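Local coordinates for uncharacterized protein (Bacteroides vulgatus, PDB 4FMR) that is of unknown function but probably binds DNA, joining an HU/IHF-like DNA-binding domain to a C-terminal domain with an immunoglobulin-like fold, at residues 7-12 / 126-131; 160-165 / 193-198; 167-172 / 214-219. All coordinates share one frame; numbering follows the deposited sequence.

Interaction 1. Residues 7-12 / 126-131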
loop_
_atom_site.group_PDB
_atom_site.type_symbol
_atom_site.label_atom_id
_atom_site.label_comp_id
_atom_site.label_asym_id
_atom_site.label_seq_id
_atom_site.Cartn_x
_atom_site.Cartn_y
_atom_site.Cartn_z
ATOM N N LYS B 7 -2.343 -20.392 3.776
ATOM C CA LYS B 7 -2.762 -21.029 5.034
ATOM C C LYS B 7 -3.124 -19.938 6.039
ATOM O O LYS B 7 -2.345 -18.996 6.214
ATOM C CB LYS B 7 -1.670 -21.956 5.584
ATOM C CG LYS B 7 -1.398 -23.177 4.716
ATOM C CD LYS B 7 -0.147 -23.880 5.180
ATOM C CE LYS B 7 0.160 -25.109 4.373
ATOM N NZ LYS B 7 1.285 -25.865 4.972
ATOM N N ALA B 8 -4.311 -20.026 6.665
ATOM C CA ALA B 8 -4.734 -18.979 7.593
ATOM C C ALA B 8 -5.350 -19.523 8.890
ATOM O O ALA B 8 -6.137 -20.477 8.871
ATOM C CB ALA B 8 -5.735 -18.063 6.913
ATOM N N TRP B 9 -4.989 -18.875 10.013
ATOM C CA TRP B 9 -5.500 -19.135 11.361
ATOM C C TRP B 9 -6.707 -18.273 11.656
ATOM O O TRP B 9 -6.871 -17.207 11.050
ATOM C CB TRP B 9 -4.440 -18.845 12.440
ATOM C CG TRP B 9 -3.189 -19.657 12.383
ATOM C CD1 TRP B 9 -1.929 -19.201 12.126
ATOM C CD2 TRP B 9 -3.054 -21.044 12.724
ATOM N NE1 TRP B 9 -1.019 -20.229 12.246
ATOM C CE2 TRP B 9 -1.686 -21.376 12.592
ATOM C CE3 TRP B 9 -3.962 -22.046 13.111
ATOM C CZ2 TRP B 9 -1.204 -22.672 12.825
ATOM C CZ3 TRP B 9 -3.485 -23.332 13.332
ATOM C CH2 TRP B 9 -2.124 -23.636 13.183
ATOM N N LEU B 10 -7.507 -18.687 12.651
ATOM C CA LEU B 10 -8.651 -17.919 13.124
ATOM C C LEU B 10 -8.267 -17.317 14.473
ATOM O O LEU B 10 -8.173 -18.035 15.473
ATOM C CB LEU B 10 -9.928 -18.782 13.198
ATOM C CG LEU B 10 -10.492 -19.295 11.866
ATOM C CD1 LEU B 10 -11.409 -20.483 12.081
ATOM C CD2 LEU B 10 -11.227 -18.208 11.126
ATOM N N VAL B 11 -7.939 -16.017 14.471
ATOM C CA VAL B 11 -7.518 -15.279 15.667
ATOM C C VAL B 11 -8.613 -14.266 16.035
ATOM O O VAL B 11 -9.473 -13.959 15.202
ATOM C CB VAL B 11 -6.117 -14.595 15.521
ATOM C CG1 VAL B 11 -4.999 -15.622 15.349
ATOM C CG2 VAL B 11 -6.091 -13.559 14.396
ATOM N N ASP B 12 -8.578 -13.755 17.279
ATOM C CA ASP B 12 -9.547 -12.767 17.753
ATOM C C ASP B 12 -9.206 -11.387 17.186
ATOM O O ASP B 12 -8.028 -11.040 17.051
ATOM C CB ASP B 12 -9.603 -12.748 19.289
ATOM C CG ASP B 12 -10.257 -13.990 19.873
ATOM O OD1 ASP B 12 -11.480 -14.169 19.669
ATOM O OD2 ASP B 12 -9.548 -14.784 20.535
ATOM N N GLU B 126 -8.491 -22.466 14.666
ATOM C CA GLU B 126 -7.917 -21.593 15.692
ATOM C C GLU B 126 -6.509 -22.046 16.030
ATOM O O GLU B 126 -6.206 -23.233 15.886
ATOM C CB GLU B 126 -8.795 -21.555 16.946
ATOM C CG GLU B 126 -9.994 -20.637 16.785
ATOM C CD GLU B 126 -10.985 -20.644 17.930
ATOM O OE1 GLU B 126 -10.585 -20.345 19.078
ATOM O OE2 GLU B 126 -12.180 -20.907 17.664
ATOM N N ARG B 127 -5.643 -21.097 16.447
ATOM C CA ARG B 127 -4.246 -21.355 16.820
ATOM C C ARG B 127 -4.189 -22.371 17.983
ATOM O O ARG B 127 -5.035 -22.313 18.882
ATOM C CB ARG B 127 -3.499 -20.052 17.171
ATOM C CG ARG B 127 -3.353 -19.113 15.973
ATOM C CD ARG B 127 -2.286 -18.046 16.113
ATOM N NE ARG B 127 -0.931 -18.602 16.114
ATOM C CZ ARG B 127 0.171 -17.907 15.847
ATOM N NH1 ARG B 127 0.093 -16.620 15.523
ATOM N NH2 ARG B 127 1.360 -18.493 15.898
ATOM N N PRO B 128 -3.257 -23.353 17.933
ATOM C CA PRO B 128 -3.234 -24.412 18.970
ATOM C C PRO B 128 -3.032 -23.913 20.408
ATOM O O PRO B 128 -3.630 -24.484 21.331
ATOM C CB PRO B 128 -2.043 -25.288 18.558
ATOM C CG PRO B 128 -1.852 -25.019 17.099
ATOM C CD PRO B 128 -2.217 -23.584 16.906
ATOM N N THR B 129 -2.185 -22.882 20.595
ATOM C CA THR B 129 -1.849 -22.322 21.906
ATOM C C THR B 129 -2.517 -20.958 22.124
ATOM O O THR B 129 -2.864 -20.280 21.154
ATOM C CB THR B 129 -0.313 -22.208 22.061
ATOM O OG1 THR B 129 0.003 -21.821 23.400
ATOM C CG2 THR B 129 0.333 -21.239 21.059
ATOM N N LYS B 130 -2.682 -20.559 23.397
ATOM C CA LYS B 130 -3.243 -19.254 23.750
ATOM C C LYS B 130 -2.093 -18.268 24.123
ATOM O O LYS B 130 -2.187 -17.516 25.091
ATOM C CB LYS B 130 -4.300 -19.377 24.874
ATOM C CG LYS B 130 -5.716 -19.681 24.348
ATOM C CD LYS B 130 -6.311 -18.500 23.547
ATOM C CE LYS B 130 -7.557 -18.847 22.765
ATOM N NZ LYS B 130 -8.027 -17.695 21.947
ATOM N N PHE B 131 -1.015 -18.291 23.319
ATOM C CA PHE B 131 0.168 -17.443 23.426
ATOM C C PHE B 131 0.701 -17.214 22.029
ATOM O O PHE B 131 1.417 -18.056 21.472
ATOM C CB PHE B 131 1.233 -18.048 24.352
ATOM C CG PHE B 131 2.545 -17.297 24.403
ATOM C CD1 PHE B 131 2.585 -15.957 24.772
ATOM C CD2 PHE B 131 3.748 -17.952 24.167
ATOM C CE1 PHE B 131 3.805 -15.270 24.852
ATOM C CE2 PHE B 131 4.966 -17.272 24.272
ATOM C CZ PHE B 131 4.987 -15.938 24.621
#
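Leu10 and Glu126 mark where the two backbones come nearest, their CA atoms 4.5 Å apart. Here the strand 7-12 meets the start of 126-131, which then turns away as loop; a CA-H...O contact from Glu126 CA to Leu10 O, 3.6 Å, is what the main chains share at this point. Most of the grip comes from Trp9 and Arg127. The methylene CG of Arg127 sits over one face of the indole, 3.9 Å from the centroid of the five-membered ring and 25° off its normal. Beyond it the chain bends at chi3 (68°), which brings the guanidinium nearly parallel to the indole, the planes 4° apart. CZ of Arg127 ends 4.8 Å from the same centroid, an off-centre cation-pi contact. Strand 4-12 is the middle strand of a three-stranded sheet in the HU/IHF-like DNA-binding domain, between 23-27 and 119-126, and the loop 126-131 leads out of that sheet toward strand 132-138 of the Ig-like domain. Pro128 CD approaches Trp9 CH2 obliquely at 3.7 Å, while Val11 CG1 lies alongside Arg127 CD, also at 3.7 Å. Farther along, Lys130 bends at chi2 and reaches back to Asp12, giving a rather long salt bridge of 3.6 Å between NZ and OD2. On the face of the sheet that carries both side chains, Leu10 CB packs against Glu126 CG at 4.0 Å, and Ala90 of the second subunit also packs on Leu10.

Interaction 2. Residues 160-165 / 193-198; sequences NLTVAG and NEPSRL
Val163 and Asn193 are joined by a pair of hydrogen bonds in which one side-chain amide serves both polar atoms of one backbone residue. Asn193 OD1 accepts from Val163 N at 2.7 Å, in the carbonyl plane and on a lone pair, with an N-H...O angle of 171°. ND2 of Asn193 returns a bond to Val163 O at 2.8 Å, the acceptor only 2° out of the amide plane. The side chain reaches there because its CG stands opposite the backbone N (chi1 -161°). At the other end Leu161 N gives a straight bond to Pro195 O, 2.8 Å long. Between these bonds, Thr162 OG1 rests against the proline ring, 3.4 Å from Pro195 CD, and Leu161 CB meets Leu198 CG at 3.9 Å. A water links Asn160 N to Ser196 OG.

Farther out, Thr217 OG1 holds Thr162 O and Ala164 N, and Arg197 NH2 binds Glu194 OE1 at 2.9 Å within the turn between strands 190-193 and 197-201. The loop after strand 153-159 is thus laid against that hairpin of the Ig-like domain. With both amide atoms of Asn193 engaged, the flip of its side chain is settled and Val163 is held without regular strand pairing.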
loop_
_atom_site.group_PDB
_atom_site.type_symbol
_atom_site.label_atom_id
_atom_site.label_comp_id
_atom_site.label_asym_id
_atom_site.label_seq_id
_atom_site.Cartn_x
_atom_site.Cartn_y
_atom_site.Cartn_z
ATOM N N ASN B 160 -1.810 -13.374 25.922
ATOM C CA ASN B 160 -0.852 -13.519 27.024
ATOM C C ASN B 160 0.563 -13.071 26.621
ATOM O O ASN B 160 1.540 -13.782 26.846
ATOM C CB ASN B 160 -0.851 -14.968 27.524
ATOM C CG ASN B 160 -2.175 -15.329 28.134
ATOM O OD1 ASN B 160 -2.625 -14.715 29.115
ATOM N ND2 ASN B 160 -2.846 -16.301 27.534
ATOM N N LEU B 161 0.649 -11.852 26.086
ATOM C CA LEU B 161 1.879 -11.245 25.575
ATOM C C LEU B 161 2.664 -10.465 26.652
ATOM O O LEU B 161 3.790 -10.062 26.357
ATOM C CB LEU B 161 1.548 -10.296 24.393
ATOM C CG LEU B 161 1.048 -10.939 23.090
ATOM C CD1 LEU B 161 0.873 -9.884 21.990
ATOM C CD2 LEU B 161 2.016 -12.002 22.584
ATOM N N THR B 162 2.096 -10.276 27.886
ATOM C CA THR B 162 2.728 -9.527 28.991
ATOM C C THR B 162 4.172 -9.972 29.193
ATOM O O THR B 162 4.424 -11.163 29.362
ATOM C CB THR B 162 1.934 -9.671 30.314
ATOM O OG1 THR B 162 0.580 -9.296 30.103
ATOM C CG2 THR B 162 2.497 -8.814 31.447
ATOM N N VAL B 163 5.110 -9.019 29.155
ATOM C CA VAL B 163 6.534 -9.305 29.370
ATOM C C VAL B 163 6.769 -9.312 30.908
ATOM O O VAL B 163 6.587 -8.292 31.567
ATOM C CB VAL B 163 7.451 -8.314 28.596
ATOM C CG1 VAL B 163 8.915 -8.513 28.970
ATOM C CG2 VAL B 163 7.269 -8.461 27.082
ATOM N N ALA B 164 7.070 -10.478 31.473
ATOM C CA ALA B 164 7.268 -10.632 32.928
ATOM C C ALA B 164 8.274 -11.733 33.227
ATOM O O ALA B 164 8.492 -12.611 32.384
ATOM C CB ALA B 164 5.940 -10.938 33.622
ATOM N N GLY B 165 8.884 -11.670 34.415
ATOM C CA GLY B 165 9.876 -12.647 34.833
ATOM C C GLY B 165 11.263 -12.094 35.092
ATOM O O GLY B 165 11.676 -11.090 34.508
ATOM N N ASN B 193 2.169 -2.869 28.603
ATOM C CA ASN B 193 2.498 -4.279 28.826
ATOM C C ASN B 193 1.267 -5.104 29.283
ATOM O O ASN B 193 1.245 -5.646 30.386
ATOM C CB ASN B 193 3.629 -4.368 29.876
ATOM C CG ASN B 193 4.365 -5.688 29.871
ATOM O OD1 ASN B 193 4.285 -6.444 28.913
ATOM N ND2 ASN B 193 5.107 -5.996 30.940
ATOM N N GLU B 194 0.253 -5.200 28.430
ATOM C CA GLU B 194 -0.979 -5.930 28.734
ATOM C C GLU B 194 -0.996 -7.326 28.050
ATOM O O GLU B 194 -0.303 -7.501 27.035
ATOM C CB GLU B 194 -2.197 -5.107 28.283
ATOM C CG GLU B 194 -2.443 -3.841 29.091
ATOM C CD GLU B 194 -3.599 -2.968 28.624
ATOM O OE1 GLU B 194 -3.968 -3.007 27.423
ATOM O OE2 GLU B 194 -4.089 -2.183 29.462
ATOM N N PRO B 195 -1.783 -8.317 28.579
ATOM C CA PRO B 195 -1.814 -9.657 27.950
ATOM C C PRO B 195 -2.268 -9.644 26.483
ATOM O O PRO B 195 -1.639 -10.316 25.658
ATOM C CB PRO B 195 -2.816 -10.439 28.814
ATOM C CG PRO B 195 -2.854 -9.730 30.110
ATOM C CD PRO B 195 -2.625 -8.284 29.801
ATOM N N SER B 196 -3.297 -8.839 26.141
ATOM C CA SER B 196 -3.838 -8.794 24.780
ATOM C C SER B 196 -3.191 -7.730 23.876
ATOM O O SER B 196 -3.496 -7.703 22.675
ATOM C CB SER B 196 -5.344 -8.547 24.817
ATOM O OG SER B 196 -6.038 -9.696 25.278
ATOM N N ARG B 197 -2.314 -6.865 24.432
ATOM C CA ARG B 197 -1.721 -5.775 23.662
ATOM C C ARG B 197 -0.420 -5.220 24.266
ATOM O O ARG B 197 -0.368 -4.820 25.438
ATOM C CB ARG B 197 -2.759 -4.639 23.568
ATOM C CG ARG B 197 -2.301 -3.322 22.964
ATOM C CD ARG B 197 -3.470 -2.362 22.894
ATOM N NE ARG B 197 -4.056 -2.149 24.216
ATOM C CZ ARG B 197 -5.107 -1.378 24.460
ATOM N NH1 ARG B 197 -5.716 -0.739 23.467
ATOM N NH2 ARG B 197 -5.564 -1.247 25.694
ATOM N N LEU B 198 0.615 -5.168 23.431
ATOM C CA LEU B 198 1.892 -4.541 23.760
ATOM C C LEU B 198 2.108 -3.320 22.904
ATOM O O LEU B 198 1.952 -3.405 21.684
ATOM C CB LEU B 198 3.117 -5.474 23.579
ATOM C CG LEU B 198 3.219 -6.768 24.350
ATOM C CD1 LEU B 198 4.477 -7.536 23.912
ATOM C CD2 LEU B 198 3.203 -6.531 25.856
HETATM O O HOH W 1 -4.692 -11.899 26.427
#

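Interaction 3. Residues 167-172 / 214-219; sequences DPSVGV and TVTTQY
Gln218 reaches past the end of the strand pairing to take the backbone N-H of Asp167 on its side-chain carbonyl. The bond from Asp167 N to Gln218 OE1 is 3.1 Å long, with the donor tilted 17° from the carbonyl plane. CG of Gln218 lies beside its own backbone N (chi1 -73°) and the chain runs out extended, so that OE1 also comes to 3.5 Å from Val170 CG2. NE2 has weak bonds to the carbonyls of Leu227 and Lys228, which help to set the turn of the amide.

Asp167 opens a type I turn ending at Val170 and forms an Asx turn within it. Its OD1 takes two donors: Ser169 N on the anti lone pair, and Ser169 OG, 2.7 Å away, from above the carboxylate plane.

From this turn the chain enters strand 171-176, which runs antiparallel to 209-217 inside a five-stranded sheet of the Ig-like domain. Gly171 and Thr216 are a hydrogen-bonded pair, Gly171 N to Thr216 O and Thr216 N to Gly171 O each 2.9 Å. Val172 and Val215 follow as a non-hydrogen-bonded pair, their CG2 atoms 4.5 Å apart on the buried side. On the other face Thr216 turns CG2 to within 3.6 Å of Ser169 O, and its OG1 meets Ser232 OG and a water that donates to Gly171 O. With Asp167 OD1 taken by two donors of Ser169 and Gln218 OE1 by Asp167 N, these polar ends probably fix the shape of the turn just where the pairing of the two segments stops.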
loop_
_atom_site.group_PDB
_atom_site.type_symbol
_atom_site.label_atom_id
_atom_site.label_comp_id
_atom_site.label_asym_id
_atom_site.label_seq_id
_atom_site.Cartn_x
_atom_site.Cartn_y
_atom_site.Cartn_z
ATOM N N ASP B 167 14.209 -13.879 34.553
ATOM C CA ASP B 167 15.165 -14.351 33.560
ATOM C C ASP B 167 15.626 -13.203 32.613
ATOM O O ASP B 167 14.789 -12.450 32.098
ATOM C CB ASP B 167 14.569 -15.514 32.751
ATOM C CG ASP B 167 15.578 -16.321 31.975
ATOM O OD1 ASP B 167 16.209 -15.757 31.052
ATOM O OD2 ASP B 167 15.679 -17.539 32.229
ATOM N N PRO B 168 16.963 -13.071 32.399
ATOM C CA PRO B 168 17.482 -11.989 31.534
ATOM C C PRO B 168 17.071 -12.094 30.055
ATOM O O PRO B 168 17.204 -11.090 29.351
ATOM C CB PRO B 168 19.006 -12.131 31.662
ATOM C CG PRO B 168 19.220 -12.902 32.948
ATOM C CD PRO B 168 18.070 -13.854 32.995
ATOM N N SER B 169 16.581 -13.272 29.578
ATOM C CA SER B 169 16.141 -13.459 28.179
ATOM C C SER B 169 14.739 -12.832 27.908
ATOM O O SER B 169 14.389 -12.620 26.755
ATOM C CB SER B 169 16.111 -14.940 27.813
ATOM O OG SER B 169 15.154 -15.635 28.594
ATOM N N VAL B 170 13.956 -12.557 28.965
ATOM C CA VAL B 170 12.602 -11.993 28.913
ATOM C C VAL B 170 12.656 -10.601 28.234
ATOM O O VAL B 170 13.549 -9.810 28.508
ATOM C CB VAL B 170 12.020 -11.963 30.362
ATOM C CG1 VAL B 170 10.894 -10.960 30.541
ATOM C CG2 VAL B 170 11.598 -13.356 30.821
ATOM N N GLY B 171 11.738 -10.364 27.300
ATOM C CA GLY B 171 11.681 -9.127 26.538
ATOM C C GLY B 171 11.349 -9.294 25.069
ATOM O O GLY B 171 10.956 -10.376 24.615
ATOM N N VAL B 172 11.477 -8.191 24.325
ATOM C CA VAL B 172 11.193 -8.149 22.897
ATOM C C VAL B 172 12.516 -8.017 22.147
ATOM O O VAL B 172 13.355 -7.196 22.515
ATOM C CB VAL B 172 10.182 -7.039 22.499
ATOM C CG1 VAL B 172 9.709 -7.233 21.058
ATOM C CG2 VAL B 172 8.988 -7.022 23.452
ATOM N N THR B 214 10.213 -11.264 18.245
ATOM C CA THR B 214 9.938 -12.299 19.240
ATOM C C THR B 214 9.646 -11.669 20.593
ATOM O O THR B 214 10.317 -10.727 21.002
ATOM C CB THR B 214 11.127 -13.280 19.306
ATOM O OG1 THR B 214 11.307 -13.836 17.994
ATOM C CG2 THR B 214 10.934 -14.414 20.339
ATOM N N VAL B 215 8.589 -12.190 21.254
ATOM C CA VAL B 215 8.138 -11.860 22.604
ATOM C C VAL B 215 8.518 -13.046 23.475
ATOM O O VAL B 215 7.996 -14.134 23.255
ATOM C CB VAL B 215 6.613 -11.521 22.697
ATOM C CG1 VAL B 215 6.160 -11.412 24.161
ATOM C CG2 VAL B 215 6.262 -10.243 21.928
ATOM N N THR B 216 9.457 -12.856 24.418
ATOM C CA THR B 216 9.901 -13.901 25.353
ATOM C C THR B 216 9.425 -13.500 26.758
ATOM O O THR B 216 9.661 -12.363 27.197
ATOM C CB THR B 216 11.414 -14.113 25.273
ATOM O OG1 THR B 216 11.763 -14.416 23.931
ATOM C CG2 THR B 216 11.908 -15.218 26.201
ATOM N N THR B 217 8.723 -14.413 27.449
ATOM C CA THR B 217 8.175 -14.059 28.753
ATOM C C THR B 217 7.964 -15.291 29.624
ATOM O O THR B 217 7.847 -16.409 29.109
ATOM C CB THR B 217 6.838 -13.267 28.560
ATOM O OG1 THR B 217 6.390 -12.736 29.809
ATOM C CG2 THR B 217 5.736 -14.083 27.869
ATOM N N GLN B 218 7.899 -15.069 30.956
ATOM C CA GLN B 218 7.612 -16.111 31.951
ATOM C C GLN B 218 6.173 -15.927 32.496
ATOM O O GLN B 218 5.778 -16.578 33.469
ATOM C CB GLN B 218 8.651 -16.095 33.081
ATOM C CG GLN B 218 9.986 -16.645 32.630
ATOM C CD GLN B 218 11.095 -16.387 33.605
ATOM O OE1 GLN B 218 11.586 -15.262 33.743
ATOM N NE2 GLN B 218 11.567 -17.441 34.243
ATOM N N TYR B 219 5.396 -15.038 31.851
ATOM C CA TYR B 219 4.003 -14.763 32.180
ATOM C C TYR B 219 3.147 -15.932 31.719
ATOM O O TYR B 219 3.152 -16.263 30.531
ATOM C CB TYR B 219 3.531 -13.435 31.537
ATOM C CG TYR B 219 2.064 -13.128 31.768
ATOM C CD1 TYR B 219 1.617 -12.625 32.990
ATOM C CD2 TYR B 219 1.121 -13.352 30.769
ATOM C CE1 TYR B 219 0.264 -12.367 33.214
ATOM C CE2 TYR B 219 -0.231 -13.087 30.976
ATOM C CZ TYR B 219 -0.658 -12.591 32.197
ATOM O OH TYR B 219 -1.999 -12.342 32.386
HETATM O O HOH W 2 12.670 -12.118 22.735
#

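From the N terminus, strand 4-12 meets the loop 126-131 in interaction 1, closing a long loop that takes in the helices of the DNA-binding domain. The chain then enters the Ig-like domain, so interaction 1 is complete before the other two open. Interactions 2 and 3 cross: 160-165 and 167-172 come first, followed by their partners 193-198 and 214-219 in the same order. Their centres lie about 10 Å apart, and they also touch where Gly165 packs on Gln218. Interaction 1 is coupled to both, through Lys130 O and Asn160 ND2, probably hydrogen-bonded, and through Phe131 packed on Val215 and Thr217, thereby tying the interdomain loop to both Ig-like sheets.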